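Local coordinates for protein methylmalonate-semialdehyde dehydrogenase (Oceanimonas doudoroffii, PDB 4ZZ7) that probably oxidises methylmalonate semialdehyde with NAD as cofactor, as an aldehyde dehydrogenase family enzyme whose products include an acyl-coenzyme A, at residues G250-H255 / Q383-G388; A408-N413 / W455-F460. All coordinates share one frame; numbering follows the deposited sequence.

In the fold
Both contacts lie around the nicotinamide end of NAD, where the cofactor-binding sheet passes into the second, eight-stranded mixed sheet; the centres of contact 1 and contact 2 are about 10 Å apart. Contact 1 is buried and its chemistry is sparse: one carboxylate set between a loop backbone and the ribose, and a lysine reaching a carbonyl weakly. Contact 2 is only partly buried; its outer side carries a salt bridge and a lysine, while its inner side uses serine, asparagine and backbone groups. Strands 254-258 and 411-418, one from each contact, are neighbours in the same sheet. The contacts also meet directly, S458 OG bonding to G251 O and S458 O to G250 N.

Contact 1: residues G250-H255 / Q383-G388; sequences GGAKNH and QEEIFG. With NAD (nicotinamide-adenine-dinucleotide), chain M.
The flat carboxylate of E385 lies between A252 and the nicotinamide ribose of NAD. Its OE2 accepts a hydrogen bond from NAD O2D at 2.9 Å, and OE1 takes a weak, bent one from A252 N at 3.3 Å. The F387 ring has the same ribose over one face, NAD C3D standing 3.5 Å above the ring plane and offset toward its rim. At the edge of the H255 ring, in its plane, is K253 O, bonded to ND1 at 2.8 Å. With CG anti to the backbone N (chi1 173°) and the chain extended to CD, E385 spans from the loop to the cofactor; it binds NAD through this ribose, as the equivalent glutamate does in other aldehyde dehydrogenases. An alanine here removes the carboxylate, and the hydroxyl O2D would probably be left without this acceptor, the sugar freer to shift and A252 N without its weak partner. K253, bent at chi2 and chi4, turns back to the other loop and donates weakly from NZ to E384 O (3.2 Å), near CG1 of I386. The G251 backbone lies beside the ribose. Residues 250-253 link strand 245-249 of the cofactor-binding sheet to strand 254-258 of the second sheet, whose neighbours are strands 286-292 and 411-418; residues 384-388 join helix 380-383 to strand 390-396.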
loop_
_atom_site.group_PDB
_atom_site.type_symbol
_atom_site.label_atom_id
_atom_site.label_comp_id
_atom_site.label_asym_id
_atom_site.label_seq_id
_atom_site.Cartn_x
_atom_site.Cartn_y
_atom_site.Cartn_z
ATOM N N GLY A 250 9.019 -12.025 -23.871
ATOM C CA GLY A 250 9.561 -12.938 -24.871
ATOM C C GLY A 250 8.778 -14.230 -25.012
ATOM O O GLY A 250 7.588 -14.276 -24.743
ATOM N N GLY A 251 9.465 -15.290 -25.426
ATOM C CA GLY A 251 8.826 -16.576 -25.671
ATOM C C GLY A 251 8.538 -17.420 -24.452
ATOM O O GLY A 251 8.784 -17.003 -23.317
ATOM N N ALA A 252 8.038 -18.630 -24.704
ATOM C CA ALA A 252 7.549 -19.507 -23.643
ATOM C C ALA A 252 7.475 -20.996 -24.025
ATOM O O ALA A 252 7.248 -21.338 -25.176
ATOM C CB ALA A 252 6.189 -19.013 -23.220
ATOM N N LYS A 253 7.709 -21.862 -23.047
ATOM C CA LYS A 253 7.385 -23.300 -23.142
ATOM C C LYS A 253 6.694 -23.745 -21.846
ATOM O O LYS A 253 7.340 -24.187 -20.873
ATOM C CB LYS A 253 8.626 -24.171 -23.417
ATOM C CG LYS A 253 8.664 -24.802 -24.812
ATOM C CD LYS A 253 7.855 -26.090 -24.909
ATOM C CE LYS A 253 8.000 -26.758 -26.276
ATOM N NZ LYS A 253 7.095 -26.215 -27.316
ATOM N N ASN A 254 5.370 -23.614 -21.835
ATOM C CA ASN A 254 4.631 -23.769 -20.584
ATOM C C ASN A 254 4.355 -25.228 -20.282
ATOM O O ASN A 254 3.731 -25.907 -21.077
ATOM C CB ASN A 254 3.335 -22.960 -20.623
ATOM C CG ASN A 254 3.555 -21.438 -20.454
ATOM O OD1 ASN A 254 2.658 -20.731 -20.016
ATOM N ND2 ASN A 254 4.721 -20.943 -20.772
ATOM N N HIS A 255 4.838 -25.691 -19.128
ATOM C CA HIS A 255 4.705 -27.078 -18.693
ATOM C C HIS A 255 3.610 -27.226 -17.642
ATOM O O HIS A 255 3.461 -26.367 -16.797
ATOM C CB HIS A 255 6.005 -27.573 -18.054
ATOM C CG HIS A 255 7.146 -27.778 -19.009
ATOM N ND1 HIS A 255 7.587 -26.795 -19.873
ATOM C CD2 HIS A 255 7.977 -28.829 -19.187
ATOM C CE1 HIS A 255 8.620 -27.244 -20.561
ATOM N NE2 HIS A 255 8.873 -28.477 -20.165
ATOM N N GLN A 383 12.756 -28.300 -27.097
ATOM C CA GLN A 383 13.539 -27.164 -26.663
ATOM C C GLN A 383 12.939 -25.874 -27.188
ATOM O O GLN A 383 12.890 -24.899 -26.468
ATOM C CB GLN A 383 15.004 -27.292 -27.105
ATOM C CG GLN A 383 15.782 -28.391 -26.384
ATOM C CD GLN A 383 16.997 -28.894 -27.161
ATOM O OE1 GLN A 383 17.528 -28.198 -28.026
ATOM N NE2 GLN A 383 17.438 -30.121 -26.857
ATOM N N GLU A 384 12.468 -25.878 -28.425
ATOM C CA GLU A 384 12.048 -24.652 -29.092
ATOM C C GLU A 384 10.538 -24.450 -29.022
ATOM O O GLU A 384 9.806 -25.416 -28.879
ATOM C CB GLU A 384 12.540 -24.667 -30.533
ATOM C CG GLU A 384 14.069 -24.679 -30.620
ATOM C CD GLU A 384 14.603 -24.705 -32.042
ATOM O OE1 GLU A 384 13.808 -24.691 -33.016
ATOM O OE2 GLU A 384 15.842 -24.738 -32.172
ATOM N N GLU A 385 10.089 -23.189 -29.079
ATOM C CA GLU A 385 8.670 -22.837 -28.975
ATOM C C GLU A 385 8.011 -23.024 -30.335
ATOM O O GLU A 385 8.355 -22.320 -31.305
ATOM C CB GLU A 385 8.490 -21.375 -28.525
ATOM C CG GLU A 385 7.034 -20.883 -28.548
ATOM C CD GLU A 385 6.847 -19.481 -28.002
ATOM O OE1 GLU A 385 5.944 -19.302 -27.148
ATOM O OE2 GLU A 385 7.592 -18.564 -28.419
ATOM N N ILE A 386 7.045 -23.938 -30.398
ATOM C CA ILE A 386 6.419 -24.307 -31.653
ATOM C C ILE A 386 5.421 -23.254 -32.057
ATOM O O ILE A 386 5.395 -22.834 -33.216
ATOM C CB ILE A 386 5.697 -25.656 -31.548
ATOM C CG1 ILE A 386 6.714 -26.786 -31.330
ATOM C CG2 ILE A 386 4.904 -25.929 -32.819
ATOM C CD1 ILE A 386 6.115 -28.116 -30.938
ATOM N N PHE A 387 4.577 -22.869 -31.103
ATOM C CA PHE A 387 3.607 -21.787 -31.276
ATOM C C PHE A 387 2.558 -22.218 -32.317
ATOM O O PHE A 387 2.250 -21.505 -33.280
ATOM C CB PHE A 387 4.347 -20.475 -31.662
ATOM C CG PHE A 387 3.743 -19.204 -31.082
ATOM C CD1 PHE A 387 3.768 -18.962 -29.695
ATOM C CD2 PHE A 387 3.207 -18.219 -31.924
ATOM C CE1 PHE A 387 3.241 -17.794 -29.167
ATOM C CE2 PHE A 387 2.683 -17.051 -31.402
ATOM C CZ PHE A 387 2.691 -16.842 -30.025
ATOM N N GLY A 388 2.035 -23.416 -32.119
ATOM C CA GLY A 388 0.961 -23.946 -32.947
ATOM C C GLY A 388 0.126 -24.906 -32.118
ATOM O O GLY A 388 0.448 -25.169 -30.965
HETATM P PA NAD M . 8.027 -10.882 -32.964
HETATM O O1A NAD M . 8.347 -11.046 -34.447
HETATM O O2A NAD M . 8.995 -11.333 -31.884
HETATM O O5B NAD M . 7.778 -9.305 -32.670
HETATM C C5B NAD M . 6.506 -8.656 -32.814
HETATM C C4B NAD M . 6.664 -7.154 -33.049
HETATM O O4B NAD M . 8.043 -6.811 -33.211
HETATM C C3B NAD M . 5.960 -6.652 -34.306
HETATM O O3B NAD M . 5.308 -5.420 -33.985
HETATM C C2B NAD M . 7.065 -6.511 -35.351
HETATM O O2B NAD M . 6.982 -5.432 -36.285
HETATM C C1B NAD M . 8.315 -6.293 -34.517
HETATM N N9A NAD M . 9.524 -6.939 -35.110
HETATM C C8A NAD M . 9.574 -8.161 -35.716
HETATM N N7A NAD M . 10.832 -8.441 -36.117
HETATM C C5A NAD M . 11.619 -7.389 -35.779
HETATM C C6A NAD M . 13.063 -7.041 -35.929
HETATM N N6A NAD M . 13.905 -7.908 -36.531
HETATM N N1A NAD M . 13.489 -5.845 -35.438
HETATM C C2A NAD M . 12.632 -4.968 -34.832
HETATM N N3A NAD M . 11.316 -5.210 -34.652
HETATM C C4A NAD M . 10.758 -6.383 -35.104
HETATM O O3 NAD M . 6.572 -11.571 -32.654
HETATM P PN NAD M . 5.415 -12.085 -33.695
HETATM O O1N NAD M . 4.705 -10.903 -34.362
HETATM O O2N NAD M . 5.861 -13.275 -34.556
HETATM O O5D NAD M . 4.469 -12.670 -32.537
HETATM C C5D NAD M . 4.762 -13.942 -31.936
HETATM C C4D NAD M . 5.563 -13.884 -30.619
HETATM O O4D NAD M . 4.888 -13.235 -29.518
HETATM C C3D NAD M . 5.873 -15.305 -30.115
HETATM O O3D NAD M . 7.239 -15.648 -30.366
HETATM C C2D NAD M . 5.540 -15.329 -28.615
HETATM O O2D NAD M . 6.584 -15.931 -27.842
HETATM C C1D NAD M . 5.337 -13.857 -28.301
HETATM N N1N NAD M . 4.431 -13.569 -27.194
HETATM C C2N NAD M . 4.993 -13.281 -26.013
HETATM C C3N NAD M . 4.203 -12.979 -24.908
HETATM C C7N NAD M . 4.780 -12.681 -23.544
HETATM O O7N NAD M . 5.573 -13.425 -22.955
HETATM N N7N NAD M . 4.350 -11.573 -22.966
HETATM C C4N NAD M . 2.822 -12.946 -25.059
HETATM C C5N NAD M . 2.249 -13.237 -26.291
HETATM C C6N NAD M . 3.091 -13.548 -27.360
#

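Contact 2: residues A408-N413 / W455-F460; sequences AHEYGN and WKRSLF. With NAD (nicotinamide-adenine-dinucleotide), chain M.
E410 and R457 form the one salt bridge of this contact, held side-on: NE and NH2 of the arginine both grip E410 OE2, NE at 3.1 Å on its anti lone pair and NH2 nearly along the C-O axis. Carboxylate and guanidinium are nearly coplanar, 21° apart, and OE2 lies in the guanidinium plane. Polar bonds to backbone come next. K456 NZ donates to H409 O at 3.1 Å, tilted 30° from the carbonyl plane, and also to D407 O. S458 OG, set beside its own backbone N by chi1 -60°, accepts from G412 N at 3.1 Å and bonds to G251 O as well. W455 N donates to G412 O at 3.0 Å. At the cofactor, N413 ND2 reaches the carboxamide oxygen NAD O7N weakly at 3.1 Å while also bonded to the backbone of C283, probably the catalytic cysteine of this family; a water lies between N413 OD1 (2.6 Å) and S458 O. In the packing, E410 CG meets R457 CG, and the Y411 ring lies obliquely by S458 OG. Strand 455-456 pairs loosely with 411-418; the type II' turn W455 to S458 leads from it to strand 459-460, at the edge of the cofactor-binding sheet beside 245-249. R457 O bonds to T229 of helix 229-241, and from the second subunit R477 O accepts from W455 NE1 and K476 makes a cation-pi contact with the indole.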
loop_
_atom_site.group_PDB
_atom_site.type_symbol
_atom_site.label_atom_id
_atom_site.label_comp_id
_atom_site.label_asym_id
_atom_site.label_seq_id
_atom_site.Cartn_x
_atom_site.Cartn_y
_atom_site.Cartn_z
ATOM N N ALA A 408 15.139 -26.272 -15.817
ATOM C CA ALA A 408 16.223 -26.435 -16.803
ATOM C C ALA A 408 15.946 -25.681 -18.098
ATOM O O ALA A 408 16.873 -25.181 -18.716
ATOM C CB ALA A 408 16.455 -27.910 -17.111
ATOM N N HIS A 409 14.675 -25.595 -18.490
ATOM C CA HIS A 409 14.286 -25.002 -19.769
ATOM C C HIS A 409 14.716 -23.545 -19.910
ATOM O O HIS A 409 14.878 -22.817 -18.930
ATOM C CB HIS A 409 12.770 -25.114 -20.001
ATOM C CG HIS A 409 12.401 -25.155 -21.445
ATOM N ND1 HIS A 409 12.268 -24.021 -22.209
ATOM C CD2 HIS A 409 12.199 -26.198 -22.284
ATOM C CE1 HIS A 409 11.984 -24.354 -23.453
ATOM N NE2 HIS A 409 11.931 -25.670 -23.526
ATOM N N GLU A 410 14.917 -23.131 -21.150
ATOM C CA GLU A 410 15.301 -21.752 -21.442
ATOM C C GLU A 410 14.285 -20.768 -20.831
ATOM O O GLU A 410 14.646 -19.910 -20.000
ATOM C CB GLU A 410 15.451 -21.560 -22.966
ATOM C CG GLU A 410 16.114 -20.257 -23.420
ATOM C CD GLU A 410 16.059 -20.060 -24.937
ATOM O OE1 GLU A 410 15.802 -21.067 -25.661
ATOM O OE2 GLU A 410 16.259 -18.899 -25.401
ATOM N N TYR A 411 13.028 -20.935 -21.243
ATOM C CA TYR A 411 11.896 -20.131 -20.795
ATOM C C TYR A 411 11.343 -20.466 -19.386
ATOM O O TYR A 411 11.531 -21.558 -18.850
ATOM C CB TYR A 411 10.766 -20.251 -21.813
ATOM C CG TYR A 411 11.153 -19.929 -23.250
ATOM C CD1 TYR A 411 11.836 -18.744 -23.586
ATOM C CD2 TYR A 411 10.825 -20.795 -24.286
ATOM C CE1 TYR A 411 12.183 -18.457 -24.911
ATOM C CE2 TYR A 411 11.166 -20.506 -25.605
ATOM C CZ TYR A 411 11.842 -19.342 -25.912
ATOM O OH TYR A 411 12.143 -19.067 -27.217
ATOM N N GLY A 412 10.665 -19.488 -18.796
ATOM C CA GLY A 412 9.943 -19.675 -17.538
ATOM C C GLY A 412 8.761 -18.718 -17.443
ATOM O O GLY A 412 8.601 -18.029 -16.434
ATOM N N ASN A 413 7.935 -18.681 -18.495
ATOM C CA ASN A 413 6.838 -17.716 -18.592
ATOM C C ASN A 413 5.709 -18.136 -17.679
ATOM O O ASN A 413 5.396 -17.421 -16.741
ATOM C CB ASN A 413 6.343 -17.549 -20.038
ATOM C CG ASN A 413 5.805 -16.147 -20.335
ATOM O OD1 ASN A 413 6.154 -15.183 -19.679
ATOM N ND2 ASN A 413 4.976 -16.032 -21.359
ATOM N N TRP A 455 9.756 -15.312 -16.045
ATOM C CA TRP A 455 11.124 -15.335 -15.515
ATOM C C TRP A 455 12.106 -15.824 -16.570
ATOM O O TRP A 455 11.716 -16.188 -17.690
ATOM C CB TRP A 455 11.182 -16.240 -14.307
ATOM C CG TRP A 455 10.615 -15.623 -13.129
ATOM C CD1 TRP A 455 9.865 -14.496 -13.066
ATOM C CD2 TRP A 455 10.690 -16.130 -11.799
ATOM N NE1 TRP A 455 9.494 -14.251 -11.783
ATOM C CE2 TRP A 455 9.981 -15.248 -10.983
ATOM C CE3 TRP A 455 11.284 -17.254 -11.222
ATOM C CZ2 TRP A 455 9.868 -15.432 -9.626
ATOM C CZ3 TRP A 455 11.167 -17.430 -9.877
ATOM C CH2 TRP A 455 10.470 -16.521 -9.092
ATOM N N LYS A 456 13.383 -15.817 -16.204
ATOM C CA LYS A 456 14.458 -16.286 -17.070
ATOM C C LYS A 456 14.479 -15.504 -18.402
ATOM O O LYS A 456 14.500 -14.270 -18.390
ATOM C CB LYS A 456 14.378 -17.813 -17.219
ATOM C CG LYS A 456 14.524 -18.505 -15.885
ATOM C CD LYS A 456 14.704 -20.001 -16.038
ATOM C CE LYS A 456 13.466 -20.640 -16.654
ATOM N NZ LYS A 456 13.376 -22.101 -16.365
ATOM N N ARG A 457 14.440 -16.218 -19.523
ATOM C CA ARG A 457 14.584 -15.646 -20.844
ATOM C C ARG A 457 13.244 -15.205 -21.413
ATOM O O ARG A 457 13.202 -14.589 -22.483
ATOM C CB ARG A 457 15.191 -16.691 -21.776
ATOM C CG ARG A 457 16.664 -17.016 -21.519
ATOM C CD ARG A 457 17.603 -16.188 -22.402
ATOM N NE ARG A 457 17.497 -16.514 -23.827
ATOM C CZ ARG A 457 17.993 -15.771 -24.823
ATOM N NH1 ARG A 457 18.665 -14.645 -24.584
ATOM N NH2 ARG A 457 17.830 -16.160 -26.084
ATOM N N SER A 458 12.150 -15.527 -20.725
ATOM C CA SER A 458 10.815 -15.046 -21.129
ATOM C C SER A 458 10.563 -13.529 -20.896
ATOM O O SER A 458 9.574 -12.979 -21.374
ATOM C CB SER A 458 9.715 -15.872 -20.425
ATOM O OG SER A 458 9.792 -17.259 -20.751
ATOM N N LEU A 459 11.442 -12.869 -20.146
ATOM C CA LEU A 459 11.300 -11.450 -19.836
ATOM C C LEU A 459 12.630 -10.732 -19.578
ATOM O O LEU A 459 13.480 -11.201 -18.811
ATOM C CB LEU A 459 10.402 -11.293 -18.604
ATOM C CG LEU A 459 9.942 -9.869 -18.299
ATOM C CD1 LEU A 459 8.555 -9.900 -17.715
ATOM C CD2 LEU A 459 10.894 -9.135 -17.355
ATOM N N PHE A 460 12.784 -9.573 -20.201
ATOM C CA PHE A 460 13.928 -8.714 -19.957
ATOM C C PHE A 460 13.441 -7.442 -19.274
ATOM O O PHE A 460 12.606 -6.722 -19.801
ATOM C CB PHE A 460 14.679 -8.399 -21.257
ATOM C CG PHE A 460 15.181 -9.616 -21.987
ATOM C CD1 PHE A 460 14.383 -10.261 -22.910
ATOM C CD2 PHE A 460 16.442 -10.105 -21.767
ATOM C CE1 PHE A 460 14.836 -11.383 -23.593
ATOM C CE2 PHE A 460 16.904 -11.228 -22.446
ATOM C CZ PHE A 460 16.105 -11.867 -23.357
HETATM P PA NAD M . 8.027 -10.882 -32.964
HETATM O O1A NAD M . 8.347 -11.046 -34.447
HETATM O O2A NAD M . 8.995 -11.333 -31.884
HETATM O O5B NAD M . 7.778 -9.305 -32.670
HETATM C C5B NAD M . 6.506 -8.656 -32.814
HETATM C C4B NAD M . 6.664 -7.154 -33.049
HETATM O O4B NAD M . 8.043 -6.811 -33.211
HETATM C C3B NAD M . 5.960 -6.652 -34.306
HETATM O O3B NAD M . 5.308 -5.420 -33.985
HETATM C C2B NAD M . 7.065 -6.511 -35.351
HETATM O O2B NAD M . 6.982 -5.432 -36.285
HETATM C C1B NAD M . 8.315 -6.293 -34.517
HETATM N N9A NAD M . 9.524 -6.939 -35.110
HETATM C C8A NAD M . 9.574 -8.161 -35.716
HETATM N N7A NAD M . 10.832 -8.441 -36.117
HETATM C C5A NAD M . 11.619 -7.389 -35.779
HETATM C C6A NAD M . 13.063 -7.041 -35.929
HETATM N N6A NAD M . 13.905 -7.908 -36.531
HETATM N N1A NAD M . 13.489 -5.845 -35.438
HETATM C C2A NAD M . 12.632 -4.968 -34.832
HETATM N N3A NAD M . 11.316 -5.210 -34.652
HETATM C C4A NAD M . 10.758 -6.383 -35.104
HETATM O O3 NAD M . 6.572 -11.571 -32.654
HETATM P PN NAD M . 5.415 -12.085 -33.695
HETATM O O1N NAD M . 4.705 -10.903 -34.362
HETATM O O2N NAD M . 5.861 -13.275 -34.556
HETATM O O5D NAD M . 4.469 -12.670 -32.537
HETATM C C5D NAD M . 4.762 -13.942 -31.936
HETATM C C4D NAD M . 5.563 -13.884 -30.619
HETATM O O4D NAD M . 4.888 -13.235 -29.518
HETATM C C3D NAD M . 5.873 -15.305 -30.115
HETATM O O3D NAD M . 7.239 -15.648 -30.366
HETATM C C2D NAD M . 5.540 -15.329 -28.615
HETATM O O2D NAD M . 6.584 -15.931 -27.842
HETATM C C1D NAD M . 5.337 -13.857 -28.301
HETATM N N1N NAD M . 4.431 -13.569 -27.194
HETATM C C2N NAD M . 4.993 -13.281 -26.013
HETATM C C3N NAD M . 4.203 -12.979 -24.908
HETATM C C7N NAD M . 4.780 -12.681 -23.544
HETATM O O7N NAD M . 5.573 -13.425 -22.955
HETATM N N7N NAD M . 4.350 -11.573 -22.966
HETATM C C4N NAD M . 2.822 -12.946 -25.059
HETATM C C5N NAD M . 2.249 -13.237 -26.291
HETATM C C6N NAD M . 3.091 -13.548 -27.360
HETATM O O HOH W 1 6.911 -12.701 -19.874
#